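Local coordinates for protein enoyl-CoA hydratase subunit I (PDB 2PBP) that probably adds water across the double bond of enoyl-CoA thioesters, as a hydro-lyase of the crotonase family, at residues N103-G108 with G163-A168; L119-S124 with M191-R196; L147-G152 with K214-P219. All coordinates share one frame; numbering follows the deposited sequence.

Along the chain the three first segments come in the order 103-108, 119-124, 147-152, and their partners follow in the same order, so all three contacts interlock in sequence. Interactions 1 and 2 have centres about 18 Å apart and touch through packing of Ala168 and Asn103 on strand 119-123. Interaction 1 lies on the smaller mixed sheet of the crotonase fold, whereas interaction 2 packs helix 186-198 on the larger one. Interaction 3 lies about 21 and 23 Å from them, between centres, where helix 143-151 meets segment 214-219. Helix 202-217 follows helix 186-198 of interaction 2, and of the three contacts only interactions 2 and 3 border the second subunit.

Interaction 1 of 3, residues N103-G108 with G163-A168; sequences NGLALG and GARMSA
Arg165 reaches across to Leu105 and Leu107, and this one side chain carries the whole contact from the 163-168 side. The approach to it begins at Gly163, which leaves helix 153-162 with positive phi, and continues through Ala164, whose methyl rests on Trp159 of that helix. Arg165 sets out toward strand 105-107, and its chain runs out extended from CG to NE (chi2 -179°, chi3 -175°), long enough to pass both leucines. Its inner part slants across Leu107: Arg165 CG is 4.0 Å from Leu107 CD2, and Arg165 NE is 3.9 Å from that same CD2. Farther out, Leu107 CD1 meets Arg165 NH2 at 3.6 Å, coming at the guanidinium obliquely. Leu105 CD2 instead sits over one face of the group, 3.5 Å from Arg165 NH1, and that nitrogen also forms a salt bridge with Glu127. The guanidinium thus has a charged partner on strand 127-129 and methyl contacts from strand 105-107. These strands adjoin in the smaller mixed sheet of the crotonase fold, with 166-167 antiparallel beyond 127-129 and outermost in this chain, so Arg165 reaches over the intervening strand. Strand 105-107 leads into Gly108, the N-cap of helix 109-115; in relatives this glycine-rich turn supplies a backbone N-H to the oxyanion hole. Replacing Leu107 with an alanine would remove both methyls and would probably leave the arginine's CG-to-NE run without its apolar support, with the guanidinium freer to turn about its link to Glu127. After Arg165 the chain turns its next side chain elsewhere: Met166 packs on Trp159, Leu174 and Ile176. Ser167, at the N-cap of helix 168-173, makes a weak hydrogen bond from Glu170 N to its OG.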
loop_
_atom_site.group_PDB
_atom_site.type_symbol
_atom_site.label_atom_id
_atom_site.label_comp_id
_atom_site.label_asym_id
_atom_site.label_seq_id
_atom_site.Cartn_x
_atom_site.Cartn_y
_atom_site.Cartn_z
ATOM N N ASN A 103 1.491 -17.064 -17.851
ATOM C CA ASN A 103 1.016 -17.498 -19.162
ATOM C C ASN A 103 -0.036 -18.598 -19.151
ATOM O O ASN A 103 -0.559 -18.959 -20.206
ATOM C CB ASN A 103 2.201 -17.985 -19.988
ATOM C CG ASN A 103 2.979 -19.075 -19.280
ATOM O OD1 ASN A 103 3.617 -18.824 -18.254
ATOM N ND2 ASN A 103 2.920 -20.293 -19.811
ATOM N N GLY A 104 -0.335 -19.141 -17.977
ATOM C CA GLY A 104 -1.320 -20.203 -17.898
ATOM C C GLY A 104 -1.557 -20.670 -16.478
ATOM O O GLY A 104 -1.597 -19.858 -15.556
ATOM N N LEU A 105 -1.716 -21.978 -16.301
ATOM C CA LEU A 105 -1.957 -22.545 -14.982
ATOM C C LEU A 105 -0.862 -22.198 -13.980
ATOM O O LEU A 105 0.325 -22.348 -14.261
ATOM C CB LEU A 105 -2.072 -24.069 -15.066
ATOM C CG LEU A 105 -3.170 -24.690 -15.929
ATOM C CD1 LEU A 105 -3.021 -26.205 -15.907
ATOM C CD2 LEU A 105 -4.537 -24.277 -15.414
ATOM N N ALA A 106 -1.290 -21.731 -12.812
ATOM C CA ALA A 106 -0.403 -21.389 -11.706
ATOM C C ALA A 106 -1.118 -22.007 -10.507
ATOM O O ALA A 106 -1.864 -21.335 -9.797
ATOM C CB ALA A 106 -0.295 -19.871 -11.549
ATOM N N LEU A 107 -0.900 -23.306 -10.313
ATOM C CA LEU A 107 -1.551 -24.057 -9.240
ATOM C C LEU A 107 -0.590 -24.521 -8.152
ATOM O O LEU A 107 0.538 -24.933 -8.437
ATOM C CB LEU A 107 -2.261 -25.273 -9.837
ATOM C CG LEU A 107 -3.155 -24.998 -11.052
ATOM C CD1 LEU A 107 -3.569 -26.318 -11.688
ATOM C CD2 LEU A 107 -4.371 -24.191 -10.632
ATOM N N GLY A 108 -1.058 -24.471 -6.905
ATOM C CA GLY A 108 -0.239 -24.888 -5.781
ATOM C C GLY A 108 1.023 -24.055 -5.696
ATOM O O GLY A 108 0.958 -22.835 -5.572
ATOM N N GLY A 163 -10.186 -25.674 -3.056
ATOM C CA GLY A 163 -9.199 -25.962 -4.079
ATOM C C GLY A 163 -9.653 -25.552 -5.471
ATOM O O GLY A 163 -9.048 -25.948 -6.466
ATOM N N ALA A 164 -10.712 -24.750 -5.543
ATOM C CA ALA A 164 -11.241 -24.298 -6.827
ATOM C C ALA A 164 -10.284 -23.336 -7.521
ATOM O O ALA A 164 -9.492 -22.653 -6.873
ATOM C CB ALA A 164 -12.594 -23.625 -6.625
ATOM N N ARG A 165 -10.366 -23.277 -8.845
ATOM C CA ARG A 165 -9.496 -22.391 -9.605
ATOM C C ARG A 165 -10.084 -20.999 -9.783
ATOM O O ARG A 165 -11.268 -20.835 -10.078
ATOM C CB ARG A 165 -9.194 -22.986 -10.976
ATOM C CG ARG A 165 -8.342 -24.230 -10.934
ATOM C CD ARG A 165 -8.084 -24.722 -12.337
ATOM N NE ARG A 165 -7.362 -25.987 -12.353
ATOM C CZ ARG A 165 -7.067 -26.654 -13.462
ATOM N NH1 ARG A 165 -7.434 -26.169 -14.641
ATOM N NH2 ARG A 165 -6.414 -27.804 -13.391
ATOM N N MET A 166 -9.225 -20.003 -9.612
ATOM C CA MET A 166 -9.599 -18.603 -9.737
ATOM C C MET A 166 -9.184 -18.109 -11.126
ATOM O O MET A 166 -8.050 -18.324 -11.554
ATOM C CB MET A 166 -8.877 -17.811 -8.643
ATOM C CG MET A 166 -9.244 -16.353 -8.530
ATOM S SD MET A 166 -8.117 -15.554 -7.375
ATOM C CE MET A 166 -8.732 -16.156 -5.799
ATOM N N SER A 167 -10.102 -17.462 -11.839
ATOM C CA SER A 167 -9.775 -16.957 -13.170
ATOM C C SER A 167 -8.894 -15.718 -13.036
ATOM O O SER A 167 -8.845 -15.091 -11.980
ATOM C CB SER A 167 -11.049 -16.588 -13.936
ATOM O OG SER A 167 -11.719 -15.516 -13.302
ATOM N N ALA A 168 -8.201 -15.365 -14.113
ATOM C CA ALA A 168 -7.339 -14.192 -14.095
ATOM C C ALA A 168 -8.158 -12.944 -13.783
ATOM O O ALA A 168 -7.713 -12.069 -13.042
ATOM C CB ALA A 168 -6.635 -14.039 -15.437
#

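Interaction 2 of 3, residues L119-S124 with M191-R196; sequences LIVASS and MRLAGR
Leu119, at the start of strand 119-123, points toward helix 186-198 and brings its CD1 to 4.3 Å from CD2 of Leu193. This is the looser of two methyl contacts; Leu119 also packs on Leu197, one turn farther along the helix, and on Ile99 of the neighbouring strand 98-102. Ile120 turns to the opposite face of the sheet, where it meets Val102 and Val177; both Leu119 and Ile120 also pack on Lys154 of the second subunit. Val121 returns to the helix side. Val121 CG2, anti to the carbonyl carbon, stands 3.9 Å from Leu193 CD2, the two side chains passing each other in opposite senses. With CG of Leu193 anti to the backbone N (chi1 172°) and chi2 at 62°, CD2 is the methyl that faces the strand. Ile99, Leu186 and Thr190 also pack against Val121. At the end of the strand Ser123 leans on Leu186 and Pro183, while its OG bonds Ala125 N. The arrangement is helix 186-198 packing against the larger mixed sheet of the crotonase fold, strand 119-123 being held by backbone bonds to 98-102. With one leucine methyl shared between a leucine and a valine, the contact is purely apolar, and its hold comes from shape and exclusion of water, without directional bonds.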
loop_
_atom_site.group_PDB
_atom_site.type_symbol
_atom_site.label_atom_id
_atom_site.label_comp_id
_atom_site.label_asym_id
_atom_site.label_seq_id
_atom_site.Cartn_x
_atom_site.Cartn_y
_atom_site.Cartn_z
ATOM N N LEU A 119 4.663 -7.856 -8.712
ATOM C CA LEU A 119 3.549 -7.520 -9.589
ATOM C C LEU A 119 3.262 -8.751 -10.421
ATOM O O LEU A 119 4.168 -9.539 -10.708
ATOM C CB LEU A 119 3.914 -6.374 -10.536
ATOM C CG LEU A 119 4.361 -5.028 -9.965
ATOM C CD1 LEU A 119 4.766 -4.109 -11.105
ATOM C CD2 LEU A 119 3.238 -4.410 -9.150
ATOM N N ILE A 120 2.005 -8.912 -10.820
ATOM C CA ILE A 120 1.629 -10.054 -11.641
ATOM C C ILE A 120 0.861 -9.594 -12.880
ATOM O O ILE A 120 -0.160 -8.921 -12.768
ATOM C CB ILE A 120 0.730 -11.045 -10.866
ATOM C CG1 ILE A 120 1.446 -11.554 -9.612
ATOM C CG2 ILE A 120 0.343 -12.208 -11.773
ATOM C CD1 ILE A 120 0.545 -12.250 -8.594
ATOM N N VAL A 121 1.374 -9.940 -14.056
ATOM C CA VAL A 121 0.707 -9.616 -15.314
ATOM C C VAL A 121 0.241 -10.983 -15.784
ATOM O O VAL A 121 1.054 -11.896 -15.935
ATOM C CB VAL A 121 1.672 -9.025 -16.352
ATOM C CG1 VAL A 121 0.936 -8.791 -17.667
ATOM C CG2 VAL A 121 2.260 -7.722 -15.831
ATOM N N ALA A 122 -1.061 -11.133 -16.008
ATOM C CA ALA A 122 -1.587 -12.429 -16.404
ATOM C C ALA A 122 -2.252 -12.485 -17.762
ATOM O O ALA A 122 -2.818 -11.506 -18.247
ATOM C CB ALA A 122 -2.566 -12.930 -15.339
ATOM N N SER A 123 -2.165 -13.666 -18.364
ATOM C CA SER A 123 -2.786 -13.948 -19.646
ATOM C C SER A 123 -4.216 -14.370 -19.343
ATOM O O SER A 123 -4.558 -14.656 -18.195
ATOM C CB SER A 123 -2.063 -15.103 -20.344
ATOM O OG SER A 123 -2.903 -15.726 -21.304
ATOM N N SER A 124 -5.049 -14.405 -20.376
ATOM C CA SER A 124 -6.425 -14.838 -20.214
ATOM C C SER A 124 -6.409 -16.356 -20.038
ATOM O O SER A 124 -7.391 -16.961 -19.621
ATOM C CB SER A 124 -7.248 -14.458 -21.448
ATOM O OG SER A 124 -7.334 -13.053 -21.601
ATOM N N MET A 191 7.114 -7.131 -20.820
ATOM C CA MET A 191 8.430 -6.561 -21.082
ATOM C C MET A 191 8.367 -5.042 -21.222
ATOM O O MET A 191 9.315 -4.339 -20.866
ATOM C CB MET A 191 9.041 -7.183 -22.339
ATOM C CG MET A 191 9.393 -8.656 -22.181
ATOM S SD MET A 191 10.516 -8.959 -20.791
ATOM C CE MET A 191 12.003 -8.130 -21.375
ATOM N N ARG A 192 7.257 -4.533 -21.743
ATOM C CA ARG A 192 7.107 -3.093 -21.885
ATOM C C ARG A 192 7.035 -2.479 -20.490
ATOM O O ARG A 192 7.661 -1.454 -20.216
ATOM C CB ARG A 192 5.838 -2.759 -22.668
ATOM C CG ARG A 192 5.609 -1.273 -22.859
ATOM C CD ARG A 192 4.581 -1.012 -23.946
ATOM N NE ARG A 192 4.999 -1.577 -25.226
ATOM C CZ ARG A 192 4.400 -2.601 -25.823
ATOM N NH1 ARG A 192 3.349 -3.179 -25.258
ATOM N NH2 ARG A 192 4.853 -3.051 -26.987
ATOM N N LEU A 193 6.271 -3.119 -19.610
ATOM C CA LEU A 193 6.124 -2.650 -18.237
ATOM C C LEU A 193 7.469 -2.709 -17.513
ATOM O O LEU A 193 7.866 -1.754 -16.839
ATOM C CB LEU A 193 5.101 -3.511 -17.488
ATOM C CG LEU A 193 4.983 -3.265 -15.981
ATOM C CD1 LEU A 193 4.529 -1.832 -15.721
ATOM C CD2 LEU A 193 3.999 -4.261 -15.380
ATOM N N ALA A 194 8.167 -3.832 -17.659
ATOM C CA ALA A 194 9.467 -4.010 -17.020
ATOM C C ALA A 194 10.442 -2.966 -17.553
ATOM O O ALA A 194 11.256 -2.423 -16.804
ATOM C CB ALA A 194 9.995 -5.416 -17.289
ATOM N N GLY A 195 10.349 -2.695 -18.853
ATOM C CA GLY A 195 11.212 -1.708 -19.474
ATOM C C GLY A 195 10.995 -0.341 -18.857
ATOM O O GLY A 195 11.954 0.389 -18.586
ATOM N N ARG A 196 9.734 0.013 -18.630
ATOM C CA ARG A 196 9.415 1.301 -18.029
ATOM C C ARG A 196 9.948 1.371 -16.600
ATOM O O ARG A 196 10.489 2.395 -16.186
ATOM C CB ARG A 196 7.905 1.544 -18.036
ATOM C CG ARG A 196 7.348 1.903 -19.406
ATOM C CD ARG A 196 5.992 2.583 -19.277
ATOM N NE ARG A 196 4.921 1.657 -18.925
ATOM C CZ ARG A 196 4.211 0.964 -19.812
ATOM N NH1 ARG A 196 4.457 1.094 -21.108
ATOM N NH2 ARG A 196 3.253 0.144 -19.404
#

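Interaction 3 of 3, residues L147-G152 with K214-P219; sequences LTKLIG and KAVDYP
Lys149 on helix 143-151 meets Val216 and Asp217, on segment 214-219, in two different ways. The first is van der Waals packing. The aliphatic part of the lysine, extended as far as CE, slants across the valine, so that Lys149 CD presses on Val216 CG1 at 3.4 Å, tighter than carbons usually come. Lys149 CE is farther from Val216 CG1, at 4.1 Å. Val216 presents this branch because CG1 is trans to its own backbone N (chi1 174°).

The second is electrostatic and looser. A bend in the last torsion (chi4 -61°) turns the ammonium group aside, leaving Lys149 NZ 4.1 Å from Asp217 OD1. The opposite charges are too far apart for a salt bridge; Asp217 OD1 is nearer Lys149 CE, at 3.8 Å, and the two side chains cross at about a right angle.

Among the backbone bonds of the valine's segment, Lys214 O accepts from both Asp217 N and Tyr218 N. Around the contact the second subunit closes in, Lys149 NZ of that subunit donating to Ala215 O and Tyr218 O, and its Thr148 packing on Val216. This places the contact at the subunit interface, where one lysine position serves both within and between chains. The chemistry is that of an amphipathic side chain: methylenes supply the close packing, while the charge probably gives a mild, weakly directional attraction to Asp217.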
loop_
_atom_site.group_PDB
_atom_site.type_symbol
_atom_site.label_atom_id
_atom_site.label_comp_id
_atom_site.label_asym_id
_atom_site.label_seq_id
_atom_site.Cartn_x
_atom_site.Cartn_y
_atom_site.Cartn_z
ATOM N N LEU A 147 -2.181 -15.178 0.397
ATOM C CA LEU A 147 -3.547 -15.039 -0.103
ATOM C C LEU A 147 -4.436 -14.344 0.928
ATOM O O LEU A 147 -5.210 -13.449 0.588
ATOM C CB LEU A 147 -4.151 -16.407 -0.458
ATOM C CG LEU A 147 -5.483 -16.332 -1.220
ATOM C CD1 LEU A 147 -5.229 -15.768 -2.613
ATOM C CD2 LEU A 147 -6.119 -17.716 -1.335
ATOM N N THR A 148 -4.317 -14.749 2.190
ATOM C CA THR A 148 -5.121 -14.160 3.255
ATOM C C THR A 148 -4.838 -12.667 3.430
ATOM O O THR A 148 -5.755 -11.871 3.640
ATOM C CB THR A 148 -4.878 -14.886 4.593
ATOM O OG1 THR A 148 -5.268 -16.260 4.463
ATOM C CG2 THR A 148 -5.691 -14.240 5.712
ATOM N N LYS A 149 -3.570 -12.285 3.350
ATOM C CA LYS A 149 -3.218 -10.878 3.498
ATOM C C LYS A 149 -3.771 -10.052 2.342
ATOM O O LYS A 149 -4.133 -8.891 2.519
ATOM C CB LYS A 149 -1.698 -10.707 3.584
ATOM C CG LYS A 149 -1.087 -11.271 4.862
ATOM C CD LYS A 149 0.366 -10.857 5.017
ATOM C CE LYS A 149 0.983 -11.431 6.288
ATOM N NZ LYS A 149 0.291 -10.973 7.528
ATOM N N LEU A 150 -3.853 -10.654 1.161
ATOM C CA LEU A 150 -4.356 -9.941 -0.006
ATOM C C LEU A 150 -5.873 -9.815 -0.106
ATOM O O LEU A 150 -6.379 -8.755 -0.471
ATOM C CB LEU A 150 -3.835 -10.589 -1.291
ATOM C CG LEU A 150 -2.355 -10.382 -1.624
ATOM C CD1 LEU A 150 -1.972 -11.259 -2.807
ATOM C CD2 LEU A 150 -2.104 -8.912 -1.944
ATOM N N ILE A 151 -6.603 -10.882 0.213
ATOM C CA ILE A 151 -8.056 -10.836 0.083
ATOM C C ILE A 151 -8.891 -11.076 1.341
ATOM O O ILE A 151 -10.121 -11.131 1.267
ATOM C CB ILE A 151 -8.512 -11.810 -1.044
ATOM C CG1 ILE A 151 -8.205 -13.261 -0.674
ATOM C CG2 ILE A 151 -7.741 -11.506 -2.325
ATOM C CD1 ILE A 151 -8.972 -14.309 -1.481
ATOM N N GLY A 152 -8.234 -11.219 2.487
ATOM C CA GLY A 152 -8.961 -11.438 3.726
ATOM C C GLY A 152 -9.238 -12.903 4.011
ATOM O O GLY A 152 -9.275 -13.711 3.087
ATOM N N LYS A 214 7.572 -4.029 4.756
ATOM C CA LYS A 214 7.355 -3.779 6.178
ATOM C C LYS A 214 5.898 -3.383 6.435
ATOM O O LYS A 214 5.318 -3.758 7.452
ATOM C CB LYS A 214 8.279 -2.661 6.678
ATOM C CG LYS A 214 9.751 -2.812 6.284
ATOM C CD LYS A 214 10.328 -4.152 6.716
ATOM C CE LYS A 214 11.811 -4.251 6.375
ATOM N NZ LYS A 214 12.337 -5.626 6.602
ATOM N N ALA A 215 5.312 -2.631 5.504
ATOM C CA ALA A 215 3.928 -2.176 5.634
ATOM C C ALA A 215 2.949 -3.333 5.763
ATOM O O ALA A 215 1.899 -3.206 6.389
ATOM C CB ALA A 215 3.548 -1.307 4.440
ATOM N N VAL A 216 3.293 -4.462 5.155
ATOM C CA VAL A 216 2.443 -5.645 5.206
ATOM C C VAL A 216 2.440 -6.286 6.595
ATOM O O VAL A 216 1.431 -6.854 7.017
ATOM C CB VAL A 216 2.908 -6.705 4.170
ATOM C CG1 VAL A 216 2.117 -7.992 4.339
ATOM C CG2 VAL A 216 2.727 -6.166 2.754
ATOM N N ASP A 217 3.558 -6.179 7.308
ATOM C CA ASP A 217 3.686 -6.790 8.632
ATOM C C ASP A 217 3.709 -5.815 9.818
ATOM O O ASP A 217 2.995 -6.003 10.807
ATOM C CB ASP A 217 4.960 -7.646 8.680
ATOM C CG ASP A 217 5.045 -8.644 7.532
ATOM O OD1 ASP A 217 4.028 -9.300 7.233
ATOM O OD2 ASP A 217 6.138 -8.779 6.936
ATOM N N TYR A 218 4.541 -4.788 9.705
ATOM C CA TYR A 218 4.745 -3.769 10.739
ATOM C C TYR A 218 3.564 -2.915 11.179
ATOM O O TYR A 218 2.676 -2.602 10.390
ATOM C CB TYR A 218 5.801 -2.764 10.279
ATOM C CG TYR A 218 7.247 -3.181 10.337
ATOM C CD1 TYR A 218 7.663 -4.434 9.893
ATOM C CD2 TYR A 218 8.219 -2.266 10.741
ATOM C CE1 TYR A 218 9.019 -4.761 9.844
ATOM C CE2 TYR A 218 9.568 -2.579 10.695
ATOM C CZ TYR A 218 9.964 -3.823 10.243
ATOM O OH TYR A 218 11.307 -4.107 10.177
ATOM N N PRO A 219 3.551 -2.526 12.464
ATOM C CA PRO A 219 2.471 -1.670 12.961
ATOM C C PRO A 219 2.797 -0.342 12.267
ATOM O O PRO A 219 3.971 -0.049 12.028
ATOM C CB PRO A 219 2.746 -1.606 14.460
ATOM C CG PRO A 219 3.344 -2.941 14.743
ATOM C CD PRO A 219 4.299 -3.126 13.583
#